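Local coordinates for protein cellulase (PDB 5E09) that probably hydrolyses internal beta-1,4-glucosidic links of cellulose, as a salt-loving endoglucanase whose family 5 barrel is joined to a family 46 carbohydrate-binding module, at residues Asp16-Trp21 with Val305-Trp310; Leu96-Asn101 with His140-Glu145; Thr172-Ile177 with Arg188-Pro193. All coordinates share one frame; numbering follows the deposited sequence.

In the fold
All three contacts belong to the (beta/alpha)8 barrel of the family 5 catalytic domain. Interaction 1 pairs its first and eighth strands and so closes the ring; interaction 2 pairs the third and fourth; interaction 3 lays a helix against the fifth. Centres of interactions 1 and 2 are about 12 Å apart, as are those of 2 and 3, while 1 and 3 stand about 20 Å apart. Met308 SE meets Met99 CE at 3.8 Å within the barrel, and Phe144 O lies 2.7 Å from Val191 N, a probable hydrogen bond. In family 5 the catalytic glutamates follow strands four and seven, so the active-site cleft probably opens at the C-terminal strand ends.

Interaction 1 (Asp16-Trp21 with Val305-Trp310); sequences DMQPGW and VTHMLW
Gln18 lends its side-chain amide to His307 and Val305 as though it were a peptide group. OE1 accepts His307 N at 2.8 Å, nearly straight (169° at the hydrogen), in the carbonyl plane and on a lone pair. NE2 gives to Val305 O at 3.0 Å along a more bent path, with the acceptor tilted out of the amide plane. Two residues on, the true parallel ladder takes over: Gly20 N donates to His307 O, and Leu309 N to Gly20 O. The amide therefore continues the strand pairing past the cis peptide that precedes Pro19, in the register that backbone N and O of Gln18 would have in a regular parallel ladder.

Gln18 OE1 has a second neighbour. The imidazole of His307 turns back over it, because CG sits between the backbone N and the carbonyl carbon (chi1 55°), and the oxygen lies over the ring centre, 3.3 Å above the plane. Farther round the ring, CE1 touches Pro19 CB at 3.5 Å. His307 ND1 meets a water in the ring plane at 2.7 Å, and that water donates to Gly20 O at 2.9 Å. Gly20 O is thus held by Leu309 N and the water, with Met308 CA making a CA-H...O contact besides.

Apolar contact is thinner: Met17 CB rests on Thr306 CG2, and Trp21 CD1 approaches Leu309 CD2 at 4.3 Å. Thr306 OG1 is bonded to Val14 O, and Trp21 NE1 to Asp311 OD2.

This is the seam of the barrel, where strand 20-23 meets strand 306-311. Strands 57-60 and 267-272 flank the pair, Met308 faces inward, and helix 286-302 covers the outside, touching Gln18 through Asn301 and His307 through Ile297 and Leu300.

Interaction 2 (Leu96-Asn101 with His140-Glu145); sequences LYVMLN and HKLMFE
Glu145 OE2 is gripped by two partners: Asn101 ND2 reaches it in a weak hydrogen bond of 3.2 Å, and Arg59 NE forms a salt bridge with it. The amide and the carboxylate lie side by side and point the same way, their planes 49° apart. Both first torsions place CG between the backbone N and the carbonyl carbon (chi1 72° for Asn101, 55° for Glu145), and this brings the two polar ends together. Asn101 OD1 is taken up by Val62 N, and ND2 also bonds to His103 ND1. The side chain of Met99, a selenomethionine, crosses that of Glu145 at about a right angle, with SE close to OE2.

At the other end Lys141 runs over the ring of Tyr97. Its CD stands 3.8 Å from the ring centroid in a CH-pi contact, and the bent chain carries NZ on to Leu96 O, 3.1 Å away and well above the carbonyl plane. Between these ends lies a regular parallel ladder: Val98 N to Lys141 O, Met143 N to Val98 O, Leu100 N to Met143 O and Glu145 N to Leu100 O.

Met99 CB and Met143 CG pack at 3.8 Å toward the barrel interior; on the outer face Leu142 CD1 touches Val98 CG1. Strands 57-60 and 190-193 flank the pair; outside, helix 78-93 sets Ala91 against Val98, while Trp128 of helix 117-134 meets the Phe144 ring.

Interaction 3 (Thr172-Ile177 with Arg188-Pro193); sequences TAFYHI and RPLVLP
Phe174 lays the CD2-CE2-CZ side of its ring along Leu190 and Leu192. Atom CZ meets Leu190 CD2 at 3.7 Å, and CE2 is 4.0 Å from the same methyl, which approaches the ring obliquely. Leu192 comes in differently: its CD2 sits at the ring edge, near the ring plane, 3.9 Å from Phe174 CD2. One border of the phenyl ring thus touches a methyl from each leucine. With CG anti to the backbone N (chi1 163°), the ring leaves the helix toward the strand, and its long axis runs past Leu190 in the opposite sense to that side chain.

Leu190 works with both branches. While CD2 serves Phe174, CD1 turns to Tyr175 and touches CD1 of that ring at 3.6 Å, the two side chains crossing at about a right angle. A single leucine is therefore gripped by two consecutive helix residues. The tyrosine hydroxyl finds its partner elsewhere, in Asp216 OD2, so across this contact the ring serves as an apolar surface.

The interface is small, 211 Å² counted on both sides, and entirely apolar. The axes of the short segments, helix 172-177 and strand 190-193, approach to 10.2 Å and run antiparallel, at 174°, as expected when a barrel helix returns along the sheet before the next strand begins. This makes the contact the second half of the beta-alpha-beta crossover that leads from strand 142-145 through helix 161-181 to strand 190-193.

Val191, by contrast, points away from the helix and packs on Met143 and Thr222 of the neighbouring strands. On the outside, Trp128 of helix 117-134 meets Phe174 edge-to-face, and helix 201-214 flanks the other side, where Leu214 touches both Tyr175 and Leu192.

Interaction 1 (Asp16-Trp21 with Val305-Trp310)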
loop_
_atom_site.group_PDB
_atom_site.type_symbol
_atom_site.label_atom_id
_atom_site.label_comp_id
_atom_site.label_asym_id
_atom_site.label_seq_id
_atom_site.Cartn_x
_atom_site.Cartn_y
_atom_site.Cartn_z
ATOM N N ASP A 16 13.703 -16.836 -5.625
ATOM C CA ASP A 16 12.790 -17.886 -5.272
ATOM C C ASP A 16 11.721 -17.465 -4.273
ATOM O O ASP A 16 10.840 -18.220 -3.968
ATOM C CB ASP A 16 13.553 -19.096 -4.791
ATOM C CG ASP A 16 12.769 -20.354 -4.914
ATOM O OD1 ASP A 16 12.016 -20.487 -5.878
ATOM O OD2 ASP A 16 12.905 -21.229 -4.054
HETATM N N MSE A 17 11.829 -16.275 -3.728
HETATM C CA MSE A 17 10.849 -15.788 -2.803
HETATM C C MSE A 17 9.715 -15.056 -3.467
HETATM O O MSE A 17 8.759 -14.828 -2.778
HETATM C CB MSE A 17 11.496 -14.821 -1.830
HETATM C CG MSE A 17 12.520 -15.381 -0.877
HETATM SE SE MSE A 17 13.465 -13.912 0.027
HETATM C CE MSE A 17 12.111 -13.483 1.347
ATOM N N GLN A 18 9.806 -14.696 -4.741
ATOM C CA GLN A 18 8.800 -13.937 -5.465
ATOM C C GLN A 18 7.524 -14.759 -5.662
ATOM O O GLN A 18 7.581 -15.864 -6.193
ATOM C CB GLN A 18 9.380 -13.500 -6.814
ATOM C CG GLN A 18 8.607 -12.420 -7.545
ATOM C CD GLN A 18 8.780 -11.046 -6.927
ATOM O OE1 GLN A 18 8.547 -10.847 -5.729
ATOM N NE2 GLN A 18 9.201 -10.086 -7.744
ATOM N N PRO A 19 6.364 -14.235 -5.226
ATOM C CA PRO A 19 6.135 -13.011 -4.452
ATOM C C PRO A 19 5.931 -13.292 -2.964
ATOM O O PRO A 19 5.770 -14.447 -2.572
ATOM C CB PRO A 19 4.855 -12.461 -5.065
ATOM C CG PRO A 19 4.068 -13.710 -5.373
ATOM C CD PRO A 19 5.097 -14.771 -5.757
ATOM N N GLY A 20 5.913 -12.239 -2.154
ATOM C CA GLY A 20 5.805 -12.392 -0.715
ATOM C C GLY A 20 4.655 -11.619 -0.105
ATOM O O GLY A 20 4.108 -10.696 -0.712
ATOM N N TRP A 21 4.295 -11.995 1.115
ATOM C CA TRP A 21 3.132 -11.434 1.779
ATOM C C TRP A 21 3.448 -11.116 3.239
ATOM O O TRP A 21 4.069 -11.922 3.932
ATOM C CB TRP A 21 1.967 -12.421 1.674
ATOM C CG TRP A 21 0.667 -11.957 2.269
ATOM C CD1 TRP A 21 -0.274 -11.172 1.668
ATOM C CD2 TRP A 21 0.148 -12.282 3.566
ATOM N NE1 TRP A 21 -1.337 -10.974 2.516
ATOM C CE2 TRP A 21 -1.103 -11.651 3.693
ATOM C CE3 TRP A 21 0.619 -13.046 4.636
ATOM C CZ2 TRP A 21 -1.888 -11.752 4.835
ATOM C CZ3 TRP A 21 -0.158 -13.144 5.777
ATOM C CH2 TRP A 21 -1.396 -12.501 5.868
ATOM N N VAL A 305 13.561 -7.264 -8.475
ATOM C CA VAL A 305 13.267 -6.966 -7.080
ATOM C C VAL A 305 12.176 -7.887 -6.558
ATOM O O VAL A 305 11.039 -7.828 -7.021
ATOM C CB VAL A 305 12.824 -5.504 -6.881
ATOM C CG1 VAL A 305 12.485 -5.251 -5.410
ATOM C CG2 VAL A 305 13.904 -4.547 -7.358
ATOM N N THR A 306 12.525 -8.742 -5.603
ATOM C CA THR A 306 11.531 -9.564 -4.933
ATOM C C THR A 306 10.690 -8.657 -4.038
ATOM O O THR A 306 11.236 -7.878 -3.263
ATOM C CB THR A 306 12.187 -10.684 -4.111
ATOM O OG1 THR A 306 12.635 -11.720 -4.996
ATOM C CG2 THR A 306 11.206 -11.275 -3.116
ATOM N N HIS A 307 9.368 -8.737 -4.159
ATOM C CA HIS A 307 8.490 -7.825 -3.430
ATOM C C HIS A 307 7.544 -8.552 -2.480
ATOM O O HIS A 307 7.196 -9.716 -2.696
ATOM C CB HIS A 307 7.686 -6.976 -4.414
ATOM C CG HIS A 307 6.916 -7.784 -5.411
ATOM N ND1 HIS A 307 5.792 -8.508 -5.071
ATOM C CD2 HIS A 307 7.118 -7.997 -6.731
ATOM C CE1 HIS A 307 5.334 -9.126 -6.146
ATOM N NE2 HIS A 307 6.121 -8.836 -7.166
HETATM N N MSE A 308 7.127 -7.850 -1.429
HETATM C CA MSE A 308 6.279 -8.417 -0.380
HETATM C C MSE A 308 5.172 -7.445 0.046
HETATM O O MSE A 308 5.443 -6.414 0.664
HETATM C CB MSE A 308 7.125 -8.802 0.836
HETATM C CG MSE A 308 8.370 -9.603 0.491
HETATM SE SE MSE A 308 9.274 -10.264 2.061
HETATM C CE MSE A 308 8.179 -11.843 2.399
ATOM N N LEU A 309 3.929 -7.790 -0.277
ATOM C CA LEU A 309 2.786 -6.907 -0.073
ATOM C C LEU A 309 2.470 -6.691 1.403
ATOM O O LEU A 309 2.424 -7.643 2.182
ATOM C CB LEU A 309 1.558 -7.482 -0.787
ATOM C CG LEU A 309 0.193 -6.828 -0.561
ATOM C CD1 LEU A 309 0.098 -5.508 -1.309
ATOM C CD2 LEU A 309 -0.929 -7.780 -0.966
ATOM N N TRP A 310 2.251 -5.438 1.785
ATOM C CA TRP A 310 1.848 -5.138 3.154
ATOM C C TRP A 310 0.351 -5.381 3.315
ATOM O O TRP A 310 -0.461 -4.753 2.636
ATOM C CB TRP A 310 2.189 -3.693 3.536
ATOM C CG TRP A 310 1.694 -3.335 4.908
ATOM C CD1 TRP A 310 0.641 -2.515 5.218
ATOM C CD2 TRP A 310 2.204 -3.809 6.153
ATOM N NE1 TRP A 310 0.478 -2.442 6.576
ATOM C CE2 TRP A 310 1.434 -3.237 7.181
ATOM C CE3 TRP A 310 3.261 -4.661 6.508
ATOM C CZ2 TRP A 310 1.665 -3.477 8.532
ATOM C CZ3 TRP A 310 3.495 -4.908 7.852
ATOM C CH2 TRP A 310 2.699 -4.318 8.848
HETATM O O HOH W 1 4.016 -9.363 -3.262
#

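Interaction 2 (Leu96-Asn101 with His140-Glu145)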
loop_
_atom_site.group_PDB
_atom_site.type_symbol
_atom_site.label_atom_id
_atom_site.label_comp_id
_atom_site.label_asym_id
_atom_site.label_seq_id
_atom_site.Cartn_x
_atom_site.Cartn_y
_atom_site.Cartn_z
ATOM N N LEU A 96 7.134 -22.307 2.396
ATOM C CA LEU A 96 7.334 -20.872 2.247
ATOM C C LEU A 96 8.701 -20.450 2.776
ATOM O O LEU A 96 9.238 -21.076 3.686
ATOM C CB LEU A 96 6.241 -20.090 2.983
ATOM C CG LEU A 96 4.796 -20.258 2.519
ATOM C CD1 LEU A 96 3.844 -19.590 3.511
ATOM C CD2 LEU A 96 4.631 -19.670 1.135
ATOM N N TYR A 97 9.265 -19.396 2.195
ATOM C CA TYR A 97 10.370 -18.694 2.838
ATOM C C TYR A 97 9.766 -17.776 3.890
ATOM O O TYR A 97 8.663 -17.260 3.695
ATOM C CB TYR A 97 11.188 -17.883 1.840
ATOM C CG TYR A 97 11.960 -18.687 0.818
ATOM C CD1 TYR A 97 11.352 -19.130 -0.356
ATOM C CD2 TYR A 97 13.309 -18.964 1.002
ATOM C CE1 TYR A 97 12.063 -19.844 -1.308
ATOM C CE2 TYR A 97 14.029 -19.680 0.058
ATOM C CZ TYR A 97 13.401 -20.118 -1.094
ATOM O OH TYR A 97 14.116 -20.829 -2.032
ATOM N N VAL A 98 10.474 -17.580 5.001
ATOM C CA VAL A 98 9.992 -16.726 6.086
ATOM C C VAL A 98 11.028 -15.662 6.460
ATOM O O VAL A 98 12.217 -15.956 6.543
ATOM C CB VAL A 98 9.649 -17.556 7.339
ATOM C CG1 VAL A 98 9.137 -16.658 8.466
ATOM C CG2 VAL A 98 8.626 -18.621 6.994
HETATM N N MSE A 99 10.573 -14.426 6.659
HETATM C CA MSE A 99 11.431 -13.355 7.165
HETATM C C MSE A 99 10.929 -12.921 8.538
HETATM O O MSE A 99 9.748 -12.598 8.698
HETATM C CB MSE A 99 11.463 -12.152 6.204
HETATM C CG MSE A 99 12.316 -10.985 6.722
HETATM SE SE MSE A 99 12.395 -9.396 5.575
HETATM C CE MSE A 99 12.609 -10.304 3.850
ATOM N N LEU A 100 11.823 -12.927 9.526
ATOM C CA LEU A 100 11.470 -12.550 10.900
ATOM C C LEU A 100 12.272 -11.331 11.371
ATOM O O LEU A 100 13.470 -11.231 11.087
ATOM C CB LEU A 100 11.707 -13.727 11.844
ATOM C CG LEU A 100 11.423 -13.493 13.326
ATOM C CD1 LEU A 100 9.936 -13.333 13.553
ATOM C CD2 LEU A 100 11.986 -14.619 14.184
ATOM N N ASN A 101 11.627 -10.405 12.084
ATOM C CA ASN A 101 12.325 -9.188 12.514
ATOM C C ASN A 101 12.056 -8.710 13.937
ATOM O O ASN A 101 11.394 -9.385 14.723
ATOM C CB ASN A 101 12.010 -8.033 11.548
ATOM C CG ASN A 101 10.583 -7.493 11.669
ATOM O OD1 ASN A 101 9.866 -7.733 12.649
ATOM N ND2 ASN A 101 10.176 -6.727 10.661
ATOM N N HIS A 140 17.183 -22.965 6.270
ATOM C CA HIS A 140 17.762 -21.738 5.737
ATOM C C HIS A 140 16.709 -20.885 5.043
ATOM O O HIS A 140 16.954 -19.723 4.720
ATOM C CB HIS A 140 18.908 -22.052 4.771
ATOM C CG HIS A 140 20.217 -22.305 5.451
ATOM N ND1 HIS A 140 21.312 -22.828 4.793
ATOM C CD2 HIS A 140 20.611 -22.105 6.732
ATOM C CE1 HIS A 140 22.319 -22.942 5.639
ATOM N NE2 HIS A 140 21.922 -22.510 6.824
ATOM N N LYS A 141 15.533 -21.462 4.821
ATOM C CA LYS A 141 14.419 -20.727 4.238
ATOM C C LYS A 141 13.883 -19.687 5.227
ATOM O O LYS A 141 13.101 -18.808 4.862
ATOM C CB LYS A 141 13.312 -21.693 3.803
ATOM C CG LYS A 141 13.740 -22.676 2.706
ATOM C CD LYS A 141 12.716 -22.751 1.575
ATOM C CE LYS A 141 11.689 -23.862 1.789
ATOM N NZ LYS A 141 10.747 -23.643 2.939
ATOM N N LEU A 142 14.305 -19.793 6.483
ATOM C CA LEU A 142 14.028 -18.753 7.471
ATOM C C LEU A 142 15.202 -17.773 7.527
ATOM O O LEU A 142 16.357 -18.176 7.677
ATOM C CB LEU A 142 13.766 -19.361 8.849
ATOM C CG LEU A 142 13.722 -18.403 10.039
ATOM C CD1 LEU A 142 12.507 -17.490 9.954
ATOM C CD2 LEU A 142 13.717 -19.185 11.339
HETATM N N MSE A 143 14.895 -16.490 7.387
HETATM C CA MSE A 143 15.899 -15.436 7.374
HETATM C C MSE A 143 15.546 -14.362 8.404
HETATM O O MSE A 143 14.375 -14.185 8.762
HETATM C CB MSE A 143 16.004 -14.822 5.978
HETATM C CG MSE A 143 14.811 -13.935 5.602
HETATM SE SE MSE A 143 14.632 -13.704 3.680
HETATM C CE MSE A 143 13.648 -15.344 3.293
ATOM N N PHE A 144 16.565 -13.647 8.871
ATOM C CA PHE A 144 16.394 -12.602 9.883
ATOM C C PHE A 144 16.634 -11.224 9.290
ATOM O O PHE A 144 17.607 -11.044 8.555
ATOM C CB PHE A 144 17.369 -12.809 11.047
ATOM C CG PHE A 144 17.197 -14.106 11.781
ATOM C CD1 PHE A 144 15.976 -14.766 11.800
ATOM C CD2 PHE A 144 18.260 -14.657 12.484
ATOM C CE1 PHE A 144 15.824 -15.961 12.499
ATOM C CE2 PHE A 144 18.113 -15.848 13.181
ATOM C CZ PHE A 144 16.891 -16.500 13.188
ATOM N N GLU A 145 15.769 -10.251 9.591
ATOM C CA GLU A 145 16.118 -8.859 9.300
ATOM C C GLU A 145 16.259 -8.072 10.598
ATOM O O GLU A 145 15.448 -8.204 11.524
ATOM C CB GLU A 145 15.112 -8.173 8.357
ATOM C CG GLU A 145 13.694 -8.212 8.796
ATOM C CD GLU A 145 12.798 -7.196 8.088
ATOM O OE1 GLU A 145 13.267 -6.098 7.711
ATOM O OE2 GLU A 145 11.603 -7.507 7.908
#

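Interaction 3 (Thr172-Ile177 with Arg188-Pro193)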
loop_
_atom_site.group_PDB
_atom_site.type_symbol
_atom_site.label_atom_id
_atom_site.label_comp_id
_atom_site.label_asym_id
_atom_site.label_seq_id
_atom_site.Cartn_x
_atom_site.Cartn_y
_atom_site.Cartn_z
ATOM N N THR A 172 25.731 -4.375 12.370
ATOM C CA THR A 172 26.966 -5.111 12.644
ATOM C C THR A 172 26.827 -6.009 13.871
ATOM O O THR A 172 27.209 -7.190 13.842
ATOM C CB THR A 172 28.151 -4.143 12.843
ATOM O OG1 THR A 172 28.333 -3.381 11.645
ATOM C CG2 THR A 172 29.426 -4.901 13.135
ATOM N N ALA A 173 26.267 -5.454 14.942
ATOM C CA ALA A 173 26.028 -6.233 16.157
ATOM C C ALA A 173 25.114 -7.434 15.879
ATOM O O ALA A 173 25.395 -8.562 16.294
ATOM C CB ALA A 173 25.428 -5.345 17.248
ATOM N N PHE A 174 24.014 -7.166 15.183
ATOM C CA PHE A 174 23.076 -8.191 14.736
ATOM C C PHE A 174 23.802 -9.309 13.972
ATOM O O PHE A 174 23.715 -10.499 14.332
ATOM C CB PHE A 174 21.998 -7.516 13.876
ATOM C CG PHE A 174 21.199 -8.452 13.021
ATOM C CD1 PHE A 174 20.298 -9.340 13.587
ATOM C CD2 PHE A 174 21.311 -8.401 11.642
ATOM C CE1 PHE A 174 19.542 -10.191 12.793
ATOM C CE2 PHE A 174 20.557 -9.244 10.833
ATOM C CZ PHE A 174 19.669 -10.145 11.412
ATOM N N TYR A 175 24.544 -8.904 12.942
ATOM C CA TYR A 175 25.337 -9.823 12.137
ATOM C C TYR A 175 26.187 -10.742 13.005
ATOM O O TYR A 175 26.122 -11.966 12.877
ATOM C CB TYR A 175 26.242 -9.055 11.169
ATOM C CG TYR A 175 27.148 -9.958 10.359
ATOM C CD1 TYR A 175 26.728 -10.475 9.142
ATOM C CD2 TYR A 175 28.420 -10.302 10.814
ATOM C CE1 TYR A 175 27.543 -11.305 8.400
ATOM C CE2 TYR A 175 29.239 -11.138 10.079
ATOM C CZ TYR A 175 28.795 -11.634 8.871
ATOM O OH TYR A 175 29.602 -12.463 8.125
ATOM N N HIS A 176 26.976 -10.152 13.894
ATOM C CA HIS A 176 27.914 -10.949 14.671
ATOM C C HIS A 176 27.218 -11.848 15.684
ATOM O O HIS A 176 27.672 -12.958 15.915
ATOM C CB HIS A 176 28.942 -10.045 15.352
ATOM C CG HIS A 176 29.972 -9.511 14.406
ATOM N ND1 HIS A 176 30.241 -8.167 14.273
ATOM C CD2 HIS A 176 30.780 -10.146 13.523
ATOM C CE1 HIS A 176 31.175 -7.995 13.354
ATOM N NE2 HIS A 176 31.520 -9.180 12.885
ATOM N N ILE A 177 26.113 -11.396 16.270
ATOM C CA ILE A 177 25.343 -12.269 17.157
ATOM C C ILE A 177 24.861 -13.524 16.411
ATOM O O ILE A 177 25.091 -14.666 16.848
ATOM C CB ILE A 177 24.135 -11.536 17.760
ATOM C CG1 ILE A 177 24.600 -10.501 18.790
ATOM C CG2 ILE A 177 23.166 -12.532 18.406
ATOM C CD1 ILE A 177 23.564 -9.434 19.090
ATOM N N ARG A 188 22.770 -18.639 7.506
ATOM C CA ARG A 188 21.426 -18.086 7.406
ATOM C C ARG A 188 21.456 -16.738 6.683
ATOM O O ARG A 188 22.244 -15.867 7.030
ATOM C CB ARG A 188 20.804 -17.922 8.791
ATOM C CG ARG A 188 19.357 -17.492 8.742
ATOM C CD ARG A 188 18.697 -17.567 10.102
ATOM N NE ARG A 188 18.956 -18.829 10.788
ATOM C CZ ARG A 188 18.337 -19.976 10.521
ATOM N NH1 ARG A 188 17.428 -20.050 9.554
ATOM N NH2 ARG A 188 18.639 -21.062 11.219
ATOM N N PRO A 189 20.617 -16.573 5.651
ATOM C CA PRO A 189 20.523 -15.272 4.987
ATOM C C PRO A 189 20.065 -14.176 5.948
ATOM O O PRO A 189 19.169 -14.383 6.764
ATOM C CB PRO A 189 19.495 -15.523 3.885
ATOM C CG PRO A 189 19.684 -16.973 3.563
ATOM C CD PRO A 189 19.917 -17.625 4.895
ATOM N N LEU A 190 20.717 -13.026 5.860
ATOM C CA LEU A 190 20.448 -11.911 6.753
ATOM C C LEU A 190 19.960 -10.738 5.936
ATOM O O LEU A 190 20.471 -10.484 4.854
ATOM C CB LEU A 190 21.699 -11.532 7.539
ATOM C CG LEU A 190 22.219 -12.598 8.498
ATOM C CD1 LEU A 190 23.474 -12.100 9.208
ATOM C CD2 LEU A 190 21.139 -12.985 9.498
ATOM N N VAL A 191 18.965 -10.032 6.450
ATOM C CA VAL A 191 18.346 -8.957 5.697
ATOM C C VAL A 191 18.601 -7.628 6.408
ATOM O O VAL A 191 18.263 -7.468 7.578
ATOM C CB VAL A 191 16.828 -9.205 5.522
ATOM C CG1 VAL A 191 16.184 -8.075 4.746
ATOM C CG2 VAL A 191 16.574 -10.536 4.828
ATOM N N LEU A 192 19.218 -6.684 5.707
ATOM C CA LEU A 192 19.598 -5.411 6.309
ATOM C C LEU A 192 18.888 -4.245 5.647
ATOM O O LEU A 192 18.808 -4.171 4.415
ATOM C CB LEU A 192 21.107 -5.204 6.224
ATOM C CG LEU A 192 21.969 -6.317 6.809
ATOM C CD1 LEU A 192 23.442 -6.064 6.496
ATOM C CD2 LEU A 192 21.725 -6.420 8.309
ATOM N N PRO A 193 18.370 -3.325 6.466
ATOM C CA PRO A 193 17.642 -2.153 5.980
ATOM C C PRO A 193 18.515 -0.920 5.752
ATOM O O PRO A 193 19.517 -0.727 6.445
ATOM C CB PRO A 193 16.646 -1.890 7.107
ATOM C CG PRO A 193 17.394 -2.321 8.342
ATOM C CD PRO A 193 18.290 -3.458 7.931
#